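Side-chain contact in esterase (Sinorhizobium meliloti 1021, PDB 4TX1), which probably hydrolyses acetyl and aryl esters as a carbohydrate acetylesterase of the SGNH hydrolase family: residues 39-44 and 213-218. Sequence-based numbering, arbitrary orientation.
Sequences DRWPSV and RGLEPV
Trp41 and Leu215, together with Val44, make the tight, buried part of this contact. One methyl, Leu215 CD1, sits 3.7 Å from Trp41 CZ3 and equally far from CE3, meeting the six-membered ring of the indole at a slant. With CG lodged between the backbone N and the carbonyl carbon (chi1 76°), the indole is turned toward helix 205-223 and the sheet. The ring keeps its one polar atom satisfied, since NE1 is hydrogen-bonded to Thr24 OG1. In the three-layer α/β/α fold of SGNH hydrolases, helices 41-49 and 205-223 pack side by side on the central parallel sheet: Trp41 rests on Cys18, Val96 and Met98, and Leu215 on Leu142 and Val144, a large, mostly apolar indole and a branched leucine suiting this buried place between helices and sheet. A short, beta-branched valine fits where the helices come close, the CA atoms of Val44 and Arg213 being 6.4 Å apart; Val44 CG1 lies 3.6 Å from Arg213 N and 3.8 Å from Arg213 CG. Arg213 thus meets the valine with its backbone and its aliphatic stem, while its guanidinium lies on the exposed side, where NH2 forms a salt bridge with Glu206 OE2.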
loop_
_atom_site.group_PDB
_atom_site.type_symbol
_atom_site.label_atom_id
_atom_site.label_comp_id
_atom_site.label_asym_id
_atom_site.label_seq_id
_atom_site.Cartn_x
_atom_site.Cartn_y
_atom_site.Cartn_z
ATOM N N ASP A 39 24.681 -27.120 -0.678
ATOM C CA ASP A 39 25.690 -26.083 -0.603
ATOM C C ASP A 39 25.222 -24.717 -0.028
ATOM O O ASP A 39 26.033 -23.824 0.198
ATOM C CB ASP A 39 26.352 -25.855 -1.956
ATOM C CG ASP A 39 27.043 -27.167 -2.503
ATOM O OD1 ASP A 39 27.433 -27.976 -1.616
ATOM O OD2 ASP A 39 27.126 -27.295 -3.738
ATOM N N ARG A 40 23.908 -24.580 0.174
ATOM C CA ARG A 40 23.371 -23.338 0.742
ATOM C C ARG A 40 23.704 -23.299 2.247
ATOM O O ARG A 40 23.629 -24.312 2.922
ATOM C CB ARG A 40 21.882 -23.272 0.475
ATOM C CG ARG A 40 21.585 -23.362 -0.995
ATOM C CD ARG A 40 20.070 -23.490 -1.295
ATOM N NE ARG A 40 19.866 -23.988 -2.626
ATOM C CZ ARG A 40 18.744 -24.525 -3.079
ATOM N NH1 ARG A 40 17.710 -24.587 -2.236
ATOM N NH2 ARG A 40 18.682 -25.044 -4.271
ATOM N N TRP A 41 23.975 -22.128 2.804
ATOM C CA TRP A 41 24.435 -22.068 4.168
ATOM C C TRP A 41 23.485 -22.545 5.203
ATOM O O TRP A 41 23.843 -23.252 6.120
ATOM C CB TRP A 41 25.074 -20.732 4.486
ATOM C CG TRP A 41 24.133 -19.535 4.712
ATOM C CD1 TRP A 41 23.918 -18.511 3.843
ATOM C CD2 TRP A 41 23.416 -19.228 5.908
ATOM N NE1 TRP A 41 23.050 -17.571 4.426
ATOM C CE2 TRP A 41 22.713 -18.003 5.672
ATOM C CE3 TRP A 41 23.209 -19.895 7.123
ATOM C CZ2 TRP A 41 21.865 -17.426 6.644
ATOM C CZ3 TRP A 41 22.385 -19.302 8.088
ATOM C CH2 TRP A 41 21.738 -18.091 7.845
ATOM N N PRO A 42 22.147 -22.309 5.021
ATOM C CA PRO A 42 21.257 -22.883 5.999
ATOM C C PRO A 42 21.219 -24.437 6.015
ATOM O O PRO A 42 21.011 -25.054 7.056
ATOM C CB PRO A 42 19.869 -22.385 5.563
ATOM C CG PRO A 42 20.208 -21.093 4.921
ATOM C CD PRO A 42 21.456 -21.418 4.075
ATOM N N SER A 43 21.409 -25.048 4.851
ATOM C CA SER A 43 21.493 -26.507 4.697
ATOM C C SER A 43 22.731 -27.070 5.401
ATOM O O SER A 43 22.599 -28.105 6.112
ATOM C CB SER A 43 21.607 -26.895 3.228
ATOM O OG SER A 43 20.396 -26.480 2.543
ATOM N N VAL A 44 23.852 -26.406 5.182
ATOM C CA VAL A 44 25.119 -26.790 5.881
ATOM C C VAL A 44 24.973 -26.700 7.398
ATOM O O VAL A 44 25.327 -27.653 8.152
ATOM C CB VAL A 44 26.302 -25.986 5.395
ATOM C CG1 VAL A 44 27.484 -26.239 6.360
ATOM C CG2 VAL A 44 26.523 -26.237 3.883
ATOM N N ARG A 213 29.196 -23.462 7.873
ATOM C CA ARG A 213 30.104 -24.167 8.852
ATOM C C ARG A 213 30.569 -23.238 9.920
ATOM O O ARG A 213 30.581 -23.590 11.110
ATOM C CB ARG A 213 31.371 -24.712 8.168
ATOM C CG ARG A 213 31.119 -25.923 7.338
ATOM C CD ARG A 213 32.485 -26.586 7.155
ATOM N NE ARG A 213 33.289 -25.659 6.411
ATOM C CZ ARG A 213 33.304 -25.628 5.090
ATOM N NH1 ARG A 213 32.611 -26.532 4.426
ATOM N NH2 ARG A 213 34.063 -24.730 4.445
ATOM N N GLY A 214 30.936 -22.029 9.520
ATOM C CA GLY A 214 31.343 -20.989 10.417
ATOM C C GLY A 214 30.349 -20.584 11.488
ATOM O O GLY A 214 30.750 -20.207 12.590
ATOM N N LEU A 215 29.048 -20.651 11.164
ATOM C CA LEU A 215 27.997 -20.276 12.143
ATOM C C LEU A 215 27.680 -21.333 13.167
ATOM O O LEU A 215 27.070 -21.071 14.179
ATOM C CB LEU A 215 26.739 -19.912 11.345
ATOM C CG LEU A 215 26.783 -18.597 10.616
ATOM C CD1 LEU A 215 25.671 -18.468 9.564
ATOM C CD2 LEU A 215 26.676 -17.424 11.588
ATOM N N GLU A 216 28.147 -22.562 12.955
ATOM C CA GLU A 216 27.684 -23.651 13.823
ATOM C C GLU A 216 27.960 -23.386 15.328
ATOM O O GLU A 216 27.073 -23.585 16.111
ATOM C CB GLU A 216 28.241 -25.012 13.385
ATOM C CG GLU A 216 27.971 -26.039 14.449
ATOM C CD GLU A 216 28.619 -27.384 14.214
ATOM O OE1 GLU A 216 28.191 -28.330 14.877
ATOM O OE2 GLU A 216 29.479 -27.520 13.344
ATOM N N PRO A 217 29.177 -22.945 15.704
ATOM C CA PRO A 217 29.467 -22.767 17.127
ATOM C C PRO A 217 28.606 -21.711 17.804
ATOM O O PRO A 217 28.104 -21.981 18.874
ATOM C CB PRO A 217 30.940 -22.360 17.142
ATOM C CG PRO A 217 31.514 -23.052 15.952
ATOM C CD PRO A 217 30.417 -22.807 14.902
ATOM N N VAL A 218 28.432 -20.522 17.177
ATOM C CA VAL A 218 27.626 -19.466 17.769
ATOM C C VAL A 218 26.161 -19.876 17.748
ATOM O O VAL A 218 25.432 -19.615 18.709
ATOM C CB VAL A 218 27.904 -18.106 17.109
ATOM C CG1 VAL A 218 27.341 -18.064 15.698
ATOM C CG2 VAL A 218 27.333 -16.970 17.936
#